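Local structure of Myo-inositol dehydrogenase (Corynebacterium glutamicum, 3EUW) at residues C94-D99 with L121-R126; I152-A157 with C233-D238; I170-T175 with A319-A324. The protein probably oxidises myo-inositol at the 2 position with NAD+ as electron acceptor. One frame throughout, in Å; residues are numbered along the deposited sequence.

Contact 1. Residues C94-D99 with L121-R126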
ATOM      1  N   CYS A  94      35.431 -11.253  -2.114  1.00 16.31           N
ATOM      2  CA  CYS A  94      35.705 -10.324  -3.197  1.00 17.94           C
ATOM      3  C   CYS A  94      34.477  -9.702  -3.855  1.00 18.20           C
ATOM      4  O   CYS A  94      33.523 -10.401  -4.201  1.00 18.59           O
ATOM      5  CB  CYS A  94      36.545 -11.039  -4.265  1.00 17.92           C
ATOM      6  SG  CYS A  94      37.143  -9.981  -5.593  1.00 21.13           S
ATOM      7  N   GLU A  95      34.507  -8.382  -4.026  1.00 18.49           N
ATOM      8  CA  GLU A  95      33.407  -7.689  -4.691  1.00 18.69           C
ATOM      9  C   GLU A  95      33.400  -8.189  -6.116  1.00 18.58           C
ATOM     10  O   GLU A  95      34.453  -8.472  -6.680  1.00 20.19           O
ATOM     11  CB  GLU A  95      33.629  -6.179  -4.727  1.00 18.58           C
ATOM     12  CG  GLU A  95      33.338  -5.458  -3.434  1.00 19.97           C
ATOM     13  CD  GLU A  95      31.893  -5.575  -3.033  1.00 19.57           C
ATOM     14  OE1 GLU A  95      31.028  -5.359  -3.907  1.00 17.83           O
ATOM     15  OE2 GLU A  95      31.623  -5.874  -1.848  1.00 20.65           O
ATOM     16  N   LYS A  96      32.216  -8.298  -6.700  1.00 18.47           N
ATOM     17  CA  LYS A  96      32.094  -8.757  -8.076  1.00 19.19           C
ATOM     18  C   LYS A  96      32.763  -7.740  -9.018  1.00 18.36           C
ATOM     19  O   LYS A  96      32.855  -6.563  -8.697  1.00 17.75           O
ATOM     20  CB  LYS A  96      30.599  -8.938  -8.405  1.00 20.08           C
ATOM     21  CG  LYS A  96      30.058  -8.182  -9.610  1.00 20.17           C
ATOM     22  CD  LYS A  96      29.866  -6.696  -9.377  1.00 17.96           C
ATOM     23  CE  LYS A  96      29.224  -6.070 -10.604  1.00 20.91           C
ATOM     24  NZ  LYS A  96      29.442  -4.612 -10.749  1.00 17.67           N
ATOM     25  N   PRO A  97      33.317  -8.201 -10.150  1.00 18.18           N
ATOM     26  CA  PRO A  97      33.358  -9.578 -10.639  1.00 17.52           C
ATOM     27  C   PRO A  97      34.768 -10.120 -10.365  1.00 18.71           C
ATOM     28  O   PRO A  97      35.613  -9.411  -9.824  1.00 18.70           O
ATOM     29  CB  PRO A  97      33.111  -9.411 -12.121  1.00 15.71           C
ATOM     30  CG  PRO A  97      33.974  -8.196 -12.412  1.00 17.48           C
ATOM     31  CD  PRO A  97      33.748  -7.268 -11.211  1.00 15.12           C
ATOM     32  N   ILE A  98      35.021 -11.371 -10.731  1.00 19.51           N
ATOM     33  CA  ILE A  98      36.345 -11.930 -10.533  1.00 21.04           C
ATOM     34  C   ILE A  98      37.244 -11.133 -11.459  1.00 21.07           C
ATOM     35  O   ILE A  98      38.364 -10.757 -11.109  1.00 22.27           O
ATOM     36  CB  ILE A  98      36.391 -13.423 -10.913  1.00 21.46           C
ATOM     37  CG1 ILE A  98      35.506 -14.232  -9.952  1.00 19.59           C
ATOM     38  CG2 ILE A  98      37.820 -13.922 -10.871  1.00 20.82           C
ATOM     39  CD1 ILE A  98      35.351 -15.684 -10.330  1.00 19.63           C
ATOM     40  N   ASP A  99      36.710 -10.864 -12.644  1.00 21.47           N
ATOM     41  CA  ASP A  99      37.385 -10.086 -13.678  1.00 20.30           C
ATOM     42  C   ASP A  99      36.347  -9.877 -14.780  1.00 19.85           C
ATOM     43  O   ASP A  99      35.340 -10.582 -14.825  1.00 18.75           O
ATOM     44  CB  ASP A  99      38.589 -10.851 -14.242  1.00 20.44           C
ATOM     45  CG  ASP A  99      39.543  -9.947 -15.015  1.00 21.77           C
ATOM     46  OD1 ASP A  99      40.361  -9.250 -14.375  1.00 21.21           O
ATOM     47  OD2 ASP A  99      39.471  -9.923 -16.261  1.00 23.41           O
ATOM     48  N   LEU A 121      32.142 -14.789  -3.182  1.00 17.91           N
ATOM     49  CA  LEU A 121      31.837 -13.671  -4.069  1.00 17.32           C
ATOM     50  C   LEU A 121      30.835 -12.755  -3.404  1.00 16.21           C
ATOM     51  O   LEU A 121      29.852 -13.217  -2.816  1.00 15.93           O
ATOM     52  CB  LEU A 121      31.324 -14.150  -5.423  1.00 16.68           C
ATOM     53  CG  LEU A 121      32.401 -13.731  -6.429  1.00 21.56           C
ATOM     54  CD1 LEU A 121      33.441 -14.837  -6.561  1.00 21.52           C
ATOM     55  CD2 LEU A 121      31.787 -13.418  -7.757  1.00 23.47           C
ATOM     56  N   GLY A 122      31.096 -11.455  -3.498  1.00 15.07           N
ATOM     57  CA  GLY A 122      30.243 -10.480  -2.839  1.00 14.24           C
ATOM     58  C   GLY A 122      28.942 -10.071  -3.491  1.00 13.93           C
ATOM     59  O   GLY A 122      28.704  -8.874  -3.669  1.00 13.87           O
ATOM     60  N   PHE A 123      28.104 -11.042  -3.860  1.00 10.78           N
ATOM     61  CA  PHE A 123      26.802 -10.714  -4.446  1.00 12.37           C
ATOM     62  C   PHE A 123      25.905 -10.450  -3.245  1.00 12.38           C
ATOM     63  O   PHE A 123      25.117 -11.301  -2.825  1.00 10.40           O
ATOM     64  CB  PHE A 123      26.268 -11.873  -5.281  1.00 11.79           C
ATOM     65  CG  PHE A 123      26.988 -12.050  -6.589  1.00 13.62           C
ATOM     66  CD1 PHE A 123      26.988 -11.037  -7.542  1.00 11.75           C
ATOM     67  CD2 PHE A 123      27.672 -13.227  -6.864  1.00 11.18           C
ATOM     68  CE1 PHE A 123      27.666 -11.201  -8.760  1.00 13.03           C
ATOM     69  CE2 PHE A 123      28.350 -13.400  -8.071  1.00 12.84           C
ATOM     70  CZ  PHE A 123      28.347 -12.387  -9.020  1.00 12.63           C
ATOM     71  N   ASN A 124      26.058  -9.250  -2.701  1.00 12.98           N
ATOM     72  CA  ASN A 124      25.351  -8.816  -1.513  1.00 13.69           C
ATOM     73  C   ASN A 124      23.838  -8.880  -1.543  1.00 12.71           C
ATOM     74  O   ASN A 124      23.207  -8.997  -0.487  1.00 13.03           O
ATOM     75  CB  ASN A 124      25.787  -7.391  -1.148  1.00 14.23           C
ATOM     76  CG  ASN A 124      25.465  -6.387  -2.240  1.00 17.80           C
ATOM     77  OD1 ASN A 124      26.108  -6.370  -3.294  1.00 18.90           O
ATOM     78  ND2 ASN A 124      24.456  -5.554  -2.000  1.00 14.97           N
ATOM     79  N   ARG A 125      23.242  -8.808  -2.727  1.00 13.83           N
ATOM     80  CA  ARG A 125      21.784  -8.831  -2.792  1.00 13.39           C
ATOM     81  C   ARG A 125      21.176 -10.129  -2.263  1.00 13.61           C
ATOM     82  O   ARG A 125      20.043 -10.124  -1.789  1.00 14.27           O
ATOM     83  CB  ARG A 125      21.294  -8.524  -4.215  1.00 14.32           C
ATOM     84  CG  ARG A 125      21.684  -7.122  -4.696  1.00 13.04           C
ATOM     85  CD  ARG A 125      21.276  -6.874  -6.142  1.00 16.70           C
ATOM     86  NE  ARG A 125      21.883  -5.663  -6.673  1.00 16.61           N
ATOM     87  CZ  ARG A 125      21.573  -5.101  -7.840  1.00 18.12           C
ATOM     88  NH1 ARG A 125      20.645  -5.634  -8.625  1.00 14.86           N
ATOM     89  NH2 ARG A 125      22.203  -4.000  -8.227  1.00 15.80           N
ATOM     90  N   ARG A 126      21.914 -11.231  -2.320  1.00 12.37           N
ATOM     91  CA  ARG A 126      21.379 -12.487  -1.789  1.00 12.78           C
ATOM     92  C   ARG A 126      21.168 -12.357  -0.287  1.00 14.20           C
ATOM     93  O   ARG A 126      20.347 -13.063   0.295  1.00 14.82           O
ATOM     94  CB  ARG A 126      22.353 -13.652  -2.007  1.00 15.22           C
ATOM     95  CG  ARG A 126      22.684 -13.970  -3.444  1.00 13.82           C
ATOM     96  CD  ARG A 126      23.240 -15.378  -3.524  1.00 13.39           C
ATOM     97  NE  ARG A 126      23.586 -15.758  -4.886  1.00 14.11           N
ATOM     98  CZ  ARG A 126      23.815 -17.009  -5.275  1.00 14.70           C
ATOM     99  NH1 ARG A 126      23.740 -18.008  -4.398  1.00 14.07           N
ATOM    100  NH2 ARG A 126      24.085 -17.264  -6.543  1.00 13.83           N
TER
HETATM  101  O   HOH W   1      30.008  -7.327  -5.373  1.00 25.21           O
HETATM  102  O   HOH W   2      28.574  -4.676  -3.548  1.00 35.17           O
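Cys94 and Leu121 lie side by side at the C-terminal ends of two neighbouring parallel strands of the Rossmann sheet, 92-94 and 119-121. One direct hydrogen bond joins the segments, from Gly122 N to Cys94 O (2.7 Å). Past it, water takes over. One molecule donates to Glu95 OE1 (2.7 Å) and to Gly122 O (2.6 Å) while accepting from Lys96 N (2.8 Å), and so ties both loops together; Glu95 OE2 is bound by His19.

Beside this water, Lys96 rests its CB 3.7 Å from Phe123 CE1, and the two side chains cross at about a right angle. A bend at chi2 (-75°) then carries the lysine away from the ring, and its NZ bonds Asp173 O. Farther along, Ile98 CG1 meets Leu121 CD1 at 4.0 Å.

Glu95-Lys96-Pro97, with a cis peptide before the proline, matches the family's Glu-Lys-Pro signature, whose lysine in relatives lies by the cofactor and substrate. Beyond the single direct bond, the polar link between the loops runs through ordered water and Glu95, which hold them together past the strand ends alongside the apolar packing.

Contact 2. Residues I152-A157 with C233-D238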
ATOM      1  N   ILE A 152      13.339  -6.117 -11.579  1.00 12.63           N
ATOM      2  CA  ILE A 152      13.404  -4.777 -12.136  1.00 11.48           C
ATOM      3  C   ILE A 152      14.395  -3.958 -11.345  1.00 12.73           C
ATOM      4  O   ILE A 152      14.158  -3.602 -10.182  1.00 12.92           O
ATOM      5  CB  ILE A 152      12.031  -4.081 -12.111  1.00 12.89           C
ATOM      6  CG1 ILE A 152      11.039  -4.884 -12.961  1.00 15.98           C
ATOM      7  CG2 ILE A 152      12.165  -2.641 -12.622  1.00 11.06           C
ATOM      8  CD1 ILE A 152       9.618  -4.332 -12.979  1.00 14.45           C
ATOM      9  N   SER A 153      15.521  -3.681 -11.990  1.00 11.72           N
ATOM     10  CA  SER A 153      16.582  -2.899 -11.404  1.00 10.77           C
ATOM     11  C   SER A 153      16.861  -1.672 -12.271  1.00 11.93           C
ATOM     12  O   SER A 153      17.115  -1.778 -13.477  1.00 12.16           O
ATOM     13  CB  SER A 153      17.852  -3.743 -11.297  1.00 12.51           C
ATOM     14  OG  SER A 153      17.642  -4.904 -10.507  1.00 13.80           O
ATOM     15  N   ARG A 154      16.797  -0.505 -11.655  1.00 11.62           N
ATOM     16  CA  ARG A 154      17.082   0.723 -12.373  1.00 11.78           C
ATOM     17  C   ARG A 154      17.976   1.606 -11.517  1.00 12.77           C
ATOM     18  O   ARG A 154      17.627   1.957 -10.387  1.00 12.19           O
ATOM     19  CB  ARG A 154      15.782   1.456 -12.718  1.00 10.18           C
ATOM     20  CG  ARG A 154      14.851   0.650 -13.611  1.00  8.87           C
ATOM     21  CD  ARG A 154      13.509   1.375 -13.786  1.00 10.50           C
ATOM     22  NE  ARG A 154      12.675   0.779 -14.822  1.00  9.31           N
ATOM     23  CZ  ARG A 154      11.376   0.532 -14.694  1.00 10.43           C
ATOM     24  NH1 ARG A 154      10.734   0.833 -13.564  1.00  7.67           N
ATOM     25  NH2 ARG A 154      10.724  -0.033 -15.693  1.00 10.42           N
ATOM     26  N   ASP A 155      19.146   1.941 -12.043  1.00 13.21           N
ATOM     27  CA  ASP A 155      20.053   2.799 -11.309  1.00 13.57           C
ATOM     28  C   ASP A 155      19.512   4.221 -11.366  1.00 15.69           C
ATOM     29  O   ASP A 155      18.842   4.600 -12.331  1.00 14.99           O
ATOM     30  CB  ASP A 155      21.453   2.776 -11.924  1.00 12.79           C
ATOM     31  CG  ASP A 155      22.195   1.501 -11.637  1.00 17.19           C
ATOM     32  OD1 ASP A 155      21.654   0.628 -10.922  1.00 20.40           O
ATOM     33  OD2 ASP A 155      23.336   1.379 -12.129  1.00 18.07           O
ATOM     34  N   PRO A 156      19.787   5.018 -10.325  1.00 15.69           N
ATOM     35  CA  PRO A 156      19.340   6.409 -10.250  1.00 16.59           C
ATOM     36  C   PRO A 156      19.866   7.191 -11.446  1.00 16.31           C
ATOM     37  O   PRO A 156      19.129   7.953 -12.065  1.00 16.02           O
ATOM     38  CB  PRO A 156      19.952   6.901  -8.936  1.00 16.63           C
ATOM     39  CG  PRO A 156      19.933   5.669  -8.091  1.00 20.17           C
ATOM     40  CD  PRO A 156      20.403   4.593  -9.055  1.00 18.06           C
ATOM     41  N   ALA A 157      21.145   6.994 -11.767  1.00 15.51           N
ATOM     42  CA  ALA A 157      21.775   7.692 -12.898  1.00 17.35           C
ATOM     43  C   ALA A 157      23.030   6.975 -13.386  1.00 15.75           C
ATOM     44  O   ALA A 157      23.552   6.094 -12.710  1.00 17.63           O
ATOM     45  CB  ALA A 157      22.136   9.138 -12.497  1.00 14.29           C
ATOM     46  N   CYS A 233      16.726   6.595 -13.061  1.00 12.43           N
ATOM     47  CA  CYS A 233      15.453   6.405 -12.379  1.00 12.65           C
ATOM     48  C   CYS A 233      15.205   7.621 -11.503  1.00 13.69           C
ATOM     49  O   CYS A 233      15.921   7.852 -10.534  1.00 15.58           O
ATOM     50  CB  CYS A 233      15.512   5.141 -11.523  1.00 12.98           C
ATOM     51  SG  CYS A 233      13.986   4.733 -10.648  1.00 11.82           S
ATOM     52  N   SER A 234      14.173   8.381 -11.839  1.00 14.19           N
ATOM     53  CA  SER A 234      13.871   9.619 -11.135  1.00 15.97           C
ATOM     54  C   SER A 234      13.503   9.513  -9.661  1.00 16.23           C
ATOM     55  O   SER A 234      13.768  10.437  -8.900  1.00 19.08           O
ATOM     56  CB  SER A 234      12.772  10.384 -11.884  1.00 15.28           C
ATOM     57  OG  SER A 234      11.562   9.655 -11.922  1.00 13.96           O
ATOM     58  N   TYR A 235      12.929   8.390  -9.246  1.00 13.73           N
ATOM     59  CA  TYR A 235      12.510   8.244  -7.858  1.00 11.60           C
ATOM     60  C   TYR A 235      13.456   7.485  -6.928  1.00 12.19           C
ATOM     61  O   TYR A 235      13.111   7.231  -5.777  1.00 12.00           O
ATOM     62  CB  TYR A 235      11.120   7.613  -7.819  1.00  9.63           C
ATOM     63  CG  TYR A 235      11.001   6.361  -8.667  1.00 11.02           C
ATOM     64  CD1 TYR A 235      11.400   5.113  -8.173  1.00  9.87           C
ATOM     65  CD2 TYR A 235      10.506   6.429  -9.970  1.00 11.21           C
ATOM     66  CE1 TYR A 235      11.311   3.957  -8.963  1.00 11.30           C
ATOM     67  CE2 TYR A 235      10.405   5.286 -10.772  1.00 12.59           C
ATOM     68  CZ  TYR A 235      10.812   4.056 -10.264  1.00 12.87           C
ATOM     69  OH  TYR A 235      10.725   2.947 -11.070  1.00 10.15           O
ATOM     70  N   GLY A 236      14.642   7.133  -7.417  1.00 11.62           N
ATOM     71  CA  GLY A 236      15.589   6.421  -6.578  1.00 11.29           C
ATOM     72  C   GLY A 236      16.185   5.175  -7.201  1.00 13.06           C
ATOM     73  O   GLY A 236      16.204   5.025  -8.420  1.00 14.62           O
ATOM     74  N   TYR A 237      16.665   4.275  -6.344  1.00 14.50           N
ATOM     75  CA  TYR A 237      17.301   3.024  -6.752  1.00 14.11           C
ATOM     76  C   TYR A 237      16.266   1.887  -6.760  1.00 14.33           C
ATOM     77  O   TYR A 237      16.061   1.205  -5.758  1.00 13.09           O
ATOM     78  CB  TYR A 237      18.443   2.732  -5.773  1.00 14.10           C
ATOM     79  CG  TYR A 237      19.342   1.562  -6.109  1.00 15.68           C
ATOM     80  CD1 TYR A 237      19.641   1.234  -7.432  1.00 17.00           C
ATOM     81  CD2 TYR A 237      19.969   0.837  -5.095  1.00 17.96           C
ATOM     82  CE1 TYR A 237      20.547   0.219  -7.737  1.00 19.22           C
ATOM     83  CE2 TYR A 237      20.877  -0.182  -5.389  1.00 17.54           C
ATOM     84  CZ  TYR A 237      21.161  -0.483  -6.709  1.00 18.76           C
ATOM     85  OH  TYR A 237      22.062  -1.474  -7.000  1.00 19.49           O
ATOM     86  N   ASP A 238      15.630   1.700  -7.912  1.00 14.48           N
ATOM     87  CA  ASP A 238      14.569   0.702  -8.094  1.00 11.74           C
ATOM     88  C   ASP A 238      15.100  -0.726  -8.038  1.00 11.85           C
ATOM     89  O   ASP A 238      15.842  -1.151  -8.917  1.00 12.21           O
ATOM     90  CB  ASP A 238      13.863   0.966  -9.429  1.00 12.65           C
ATOM     91  CG  ASP A 238      12.480   0.338  -9.505  1.00 15.41           C
ATOM     92  OD1 ASP A 238      12.108  -0.422  -8.585  1.00 17.05           O
ATOM     93  OD2 ASP A 238      11.769   0.604 -10.496  1.00 17.27           O
TER
HETATM   94  O   HOH W   3      24.006  -1.057  -9.363  1.00 34.59           O
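Arg154 and Asp238 form an antiparallel hydrogen-bonded pair where strands 146-154 and 238-245 meet: Arg154 N donates to Asp238 O (3.0 Å), and the return bond from Asp238 N is weak. Past the pair, Cys233 N closes on Pro156 O (2.9 Å), at the start of the type I turn Cys233 to Gly236.

On one face of the sheet the Arg154 and Asp238 side chains run alongside each other. Arg154 NH1 makes a salt bridge to Asp238 OD2 (3.2 Å), met nearly along the C-O axis, while Tyr235 OH donates to the same oxygen (2.6 Å) from above the carboxylate plane. Ile152 CG2 lies over the centre of the guanidinium, which also meets the second subunit: Gln148 of that subunit at NH2 and Glu242 of that subunit at NH1. OD1 of Asp238 is held by Arg240 and Asn254.

On the other side, Tyr237 presents its ring edge to Asp155 OD1, 3.4 Å from CE1, and to Arg154 O. Pro156 CD packs against Tyr237 CD1 at 3.8 Å. The second carboxylate oxygen of Asp155 pairs with Arg231.

With Tyr235 and Arg154 both gripping OD2 and two further groups on OD1, the Asp238 carboxylate is probably kept ionised, and Arg154 carries this buried charge network into the subunit interface.

Contact 3. Residues I170-T175 with A319-A324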
ATOM      1  N   ILE A 170      26.798  -2.597 -19.692  1.00 14.88           N
ATOM      2  CA  ILE A 170      25.696  -2.775 -18.764  1.00 13.45           C
ATOM      3  C   ILE A 170      25.518  -4.217 -18.241  1.00 13.41           C
ATOM      4  O   ILE A 170      25.277  -4.416 -17.053  1.00 14.01           O
ATOM      5  CB  ILE A 170      24.384  -2.263 -19.412  1.00 13.77           C
ATOM      6  CG1 ILE A 170      23.272  -2.171 -18.370  1.00 16.25           C
ATOM      7  CG2 ILE A 170      23.984  -3.158 -20.570  1.00 12.08           C
ATOM      8  CD1 ILE A 170      22.038  -1.393 -18.866  1.00 13.97           C
ATOM      9  N   PHE A 171      25.658  -5.211 -19.114  1.00 12.09           N
ATOM     10  CA  PHE A 171      25.501  -6.615 -18.719  1.00 13.22           C
ATOM     11  C   PHE A 171      26.555  -7.100 -17.717  1.00 13.74           C
ATOM     12  O   PHE A 171      26.213  -7.732 -16.720  1.00 16.09           O
ATOM     13  CB  PHE A 171      25.525  -7.529 -19.953  1.00 10.93           C
ATOM     14  CG  PHE A 171      24.399  -7.278 -20.912  1.00 11.37           C
ATOM     15  CD1 PHE A 171      23.084  -7.552 -20.546  1.00 11.96           C
ATOM     16  CD2 PHE A 171      24.652  -6.777 -22.184  1.00 10.68           C
ATOM     17  CE1 PHE A 171      22.047  -7.335 -21.432  1.00 10.93           C
ATOM     18  CE2 PHE A 171      23.618  -6.560 -23.073  1.00  7.89           C
ATOM     19  CZ  PHE A 171      22.315  -6.839 -22.702  1.00 10.91           C
ATOM     20  N   ARG A 172      27.826  -6.813 -17.975  1.00 14.77           N
ATOM     21  CA  ARG A 172      28.891  -7.234 -17.065  1.00 15.41           C
ATOM     22  C   ARG A 172      28.959  -6.387 -15.789  1.00 14.82           C
ATOM     23  O   ARG A 172      29.370  -6.871 -14.737  1.00 15.50           O
ATOM     24  CB  ARG A 172      30.260  -7.177 -17.763  1.00 12.93           C
ATOM     25  CG  ARG A 172      30.400  -8.046 -19.010  1.00 17.67           C
ATOM     26  CD  ARG A 172      31.858  -8.112 -19.450  1.00 18.52           C
ATOM     27  NE  ARG A 172      32.059  -8.809 -20.722  1.00 15.17           N
ATOM     28  CZ  ARG A 172      32.047  -8.218 -21.916  1.00 17.44           C
ATOM     29  NH1 ARG A 172      31.841  -6.913 -22.020  1.00 13.73           N
ATOM     30  NH2 ARG A 172      32.259  -8.935 -23.012  1.00 16.08           N
ATOM     31  N   ASP A 173      28.537  -5.131 -15.879  1.00 15.42           N
ATOM     32  CA  ASP A 173      28.586  -4.206 -14.747  1.00 14.53           C
ATOM     33  C   ASP A 173      27.309  -4.086 -13.906  1.00 14.93           C
ATOM     34  O   ASP A 173      27.380  -3.956 -12.680  1.00 15.42           O
ATOM     35  CB  ASP A 173      28.989  -2.817 -15.258  1.00 13.90           C
ATOM     36  CG  ASP A 173      29.116  -1.787 -14.141  1.00 14.05           C
ATOM     37  OD1 ASP A 173      30.054  -1.896 -13.317  1.00 13.49           O
ATOM     38  OD2 ASP A 173      28.277  -0.867 -14.093  1.00 11.84           O
HETATM   39  N   MSE A 174      26.150  -4.115 -14.560  1.00 14.58           N
HETATM   40  CA  MSE A 174      24.876  -3.995 -13.864  1.00 12.19           C
HETATM   41  C   MSE A 174      24.039  -5.276 -13.818  1.00 13.57           C
HETATM   42  O   MSE A 174      23.803  -5.823 -12.750  1.00 13.31           O
HETATM   43  CB  MSE A 174      24.043  -2.902 -14.515  1.00 11.44           C
HETATM   44  CG  MSE A 174      22.784  -2.578 -13.740  1.00  5.43           C
HETATM   45 SE   MSE A 174      21.760  -1.242 -14.707  1.00 16.01          SE
HETATM   46  CE  MSE A 174      20.162  -1.164 -13.513  1.00  7.37           C
ATOM     47  N   THR A 175      23.585  -5.745 -14.977  1.00 12.51           N
ATOM     48  CA  THR A 175      22.768  -6.952 -15.036  1.00 11.85           C
ATOM     49  C   THR A 175      23.402  -8.136 -14.310  1.00 13.92           C
ATOM     50  O   THR A 175      22.701  -8.997 -13.791  1.00 14.07           O
ATOM     51  CB  THR A 175      22.503  -7.349 -16.498  1.00 10.03           C
ATOM     52  OG1 THR A 175      22.453  -6.164 -17.297  1.00  9.75           O
ATOM     53  CG2 THR A 175      21.169  -8.082 -16.630  1.00  4.78           C
ATOM     54  N   ALA A 319      26.780 -14.042 -22.383  1.00 12.41           N
ATOM     55  CA  ALA A 319      25.759 -14.613 -23.245  1.00 11.49           C
ATOM     56  C   ALA A 319      24.722 -13.543 -23.565  1.00 11.14           C
ATOM     57  O   ALA A 319      24.220 -13.482 -24.694  1.00 12.02           O
ATOM     58  CB  ALA A 319      25.097 -15.814 -22.584  1.00  6.42           C
ATOM     59  N   CYS A 320      24.416 -12.695 -22.579  1.00 10.94           N
ATOM     60  CA  CYS A 320      23.445 -11.612 -22.762  1.00 11.77           C
ATOM     61  C   CYS A 320      23.910 -10.651 -23.843  1.00 12.19           C
ATOM     62  O   CYS A 320      23.161 -10.349 -24.769  1.00 14.53           O
ATOM     63  CB  CYS A 320      23.233 -10.811 -21.471  1.00 11.83           C
ATOM     64  SG  CYS A 320      22.217 -11.596 -20.210  1.00 15.14           S
ATOM     65  N   LEU A 321      25.142 -10.165 -23.710  1.00 13.90           N
ATOM     66  CA  LEU A 321      25.715  -9.236 -24.673  1.00 16.42           C
ATOM     67  C   LEU A 321      25.682  -9.824 -26.073  1.00 17.53           C
ATOM     68  O   LEU A 321      25.312  -9.146 -27.029  1.00 18.09           O
ATOM     69  CB  LEU A 321      27.169  -8.898 -24.304  1.00 17.00           C
ATOM     70  CG  LEU A 321      27.910  -7.938 -25.246  1.00 17.39           C
ATOM     71  CD1 LEU A 321      27.187  -6.605 -25.294  1.00 18.43           C
ATOM     72  CD2 LEU A 321      29.339  -7.737 -24.772  1.00 18.76           C
ATOM     73  N   GLU A 322      26.073 -11.087 -26.193  1.00 18.88           N
ATOM     74  CA  GLU A 322      26.087 -11.745 -27.497  1.00 22.55           C
ATOM     75  C   GLU A 322      24.678 -11.845 -28.087  1.00 22.02           C
ATOM     76  O   GLU A 322      24.485 -11.633 -29.284  1.00 21.27           O
ATOM     77  CB  GLU A 322      26.700 -13.133 -27.366  1.00 25.60           C
ATOM     78  CG  GLU A 322      27.669 -13.479 -28.479  1.00 34.04           C
ATOM     79  CD  GLU A 322      27.017 -14.293 -29.555  1.00 36.16           C
ATOM     80  OE1 GLU A 322      26.302 -15.252 -29.204  1.00 42.62           O
ATOM     81  OE2 GLU A 322      27.219 -13.993 -30.741  1.00 36.20           O
ATOM     82  N   SER A 323      23.700 -12.181 -27.246  1.00 19.87           N
ATOM     83  CA  SER A 323      22.315 -12.286 -27.698  1.00 16.73           C
ATOM     84  C   SER A 323      21.832 -10.910 -28.156  1.00 16.40           C
ATOM     85  O   SER A 323      21.234 -10.770 -29.217  1.00 17.25           O
ATOM     86  CB  SER A 323      21.413 -12.788 -26.564  1.00 17.15           C
ATOM     87  OG  SER A 323      20.050 -12.792 -26.960  1.00 13.96           O
ATOM     88  N   ALA A 324      22.109  -9.892 -27.352  1.00 16.70           N
ATOM     89  CA  ALA A 324      21.680  -8.536 -27.680  1.00 18.28           C
ATOM     90  C   ALA A 324      22.293  -8.060 -28.985  1.00 18.42           C
ATOM     91  O   ALA A 324      21.649  -7.360 -29.760  1.00 18.63           O
ATOM     92  CB  ALA A 324      22.053  -7.588 -26.568  1.00 16.34           C
TER
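Phe171 projects from helix 169-185 onto helix 307-326 and lays one ring face on Cys320 and Leu321. Cys320 CB sits over that face, 3.8 Å from the ring centroid, in a CH-pi contact that is snug at Phe171 CD1 (3.4 Å). The Cys320 sulfur stands farther off, 4.9 Å from the centroid and oblique to the ring. Leu321 offers its backbone to the same face and its CB to Phe171 CD2 (3.9 Å). One turn later, Ala324 CB touches Phe171 CZ, also at 3.9 Å. Beside the ring, Leu321 CD2 reaches the guanidinium of Arg172, 3.6 Å from NH2.

The ring is placed by a first torsion that sets CG opposite the carbonyl carbon (chi1 -63°), and Ile170 CG2 backs its other face. Arg172 is steadied by Asn318, which accepts from NE, and by Gly168 O, which accepts from NH1. From Phe171 to Thr175 the helix widens into a pi-type turn, where Met174 N and Thr175 N approach Ile170 O from opposite faces of its plane.

The axes of segments 170-175 and 319-324 approach to 9.5 Å, with 133° between their directions, and Val213, Val215, Val192 and Ala194 of the large sheet lie against Phe171 or Cys320. No hydrogen bond crosses between the segments, which meet by dispersion and CH-pi packing round one aromatic ring; the bond from Arg172 to Asn318 adds a polar link between the same helices.

Contacts 1 and 2 are buried and contact 3 is partly buried. Contact 1 lies at the C-terminal strand ends of the Rossmann sheet; contact 2 lies at an end of the large mixed sheet, and contact 3 joins two helices packed on that sheet. Helix 169-185 connects all three: the lysine of contact 1 reaches its backbone, and the methyl of Met174 (selenomethionine) packs on Ser153, Arg154 and Asp155. Arg125 adds a direct touch between contacts 1 and 2, beside Tyr237 and Ser153. Their chemistry differs accordingly: water and one backbone bond at the strand ends, charge pairing at the subunit interface, and nonpolar packing between helices. Of the three, contact 2 alone is touched by other subunits.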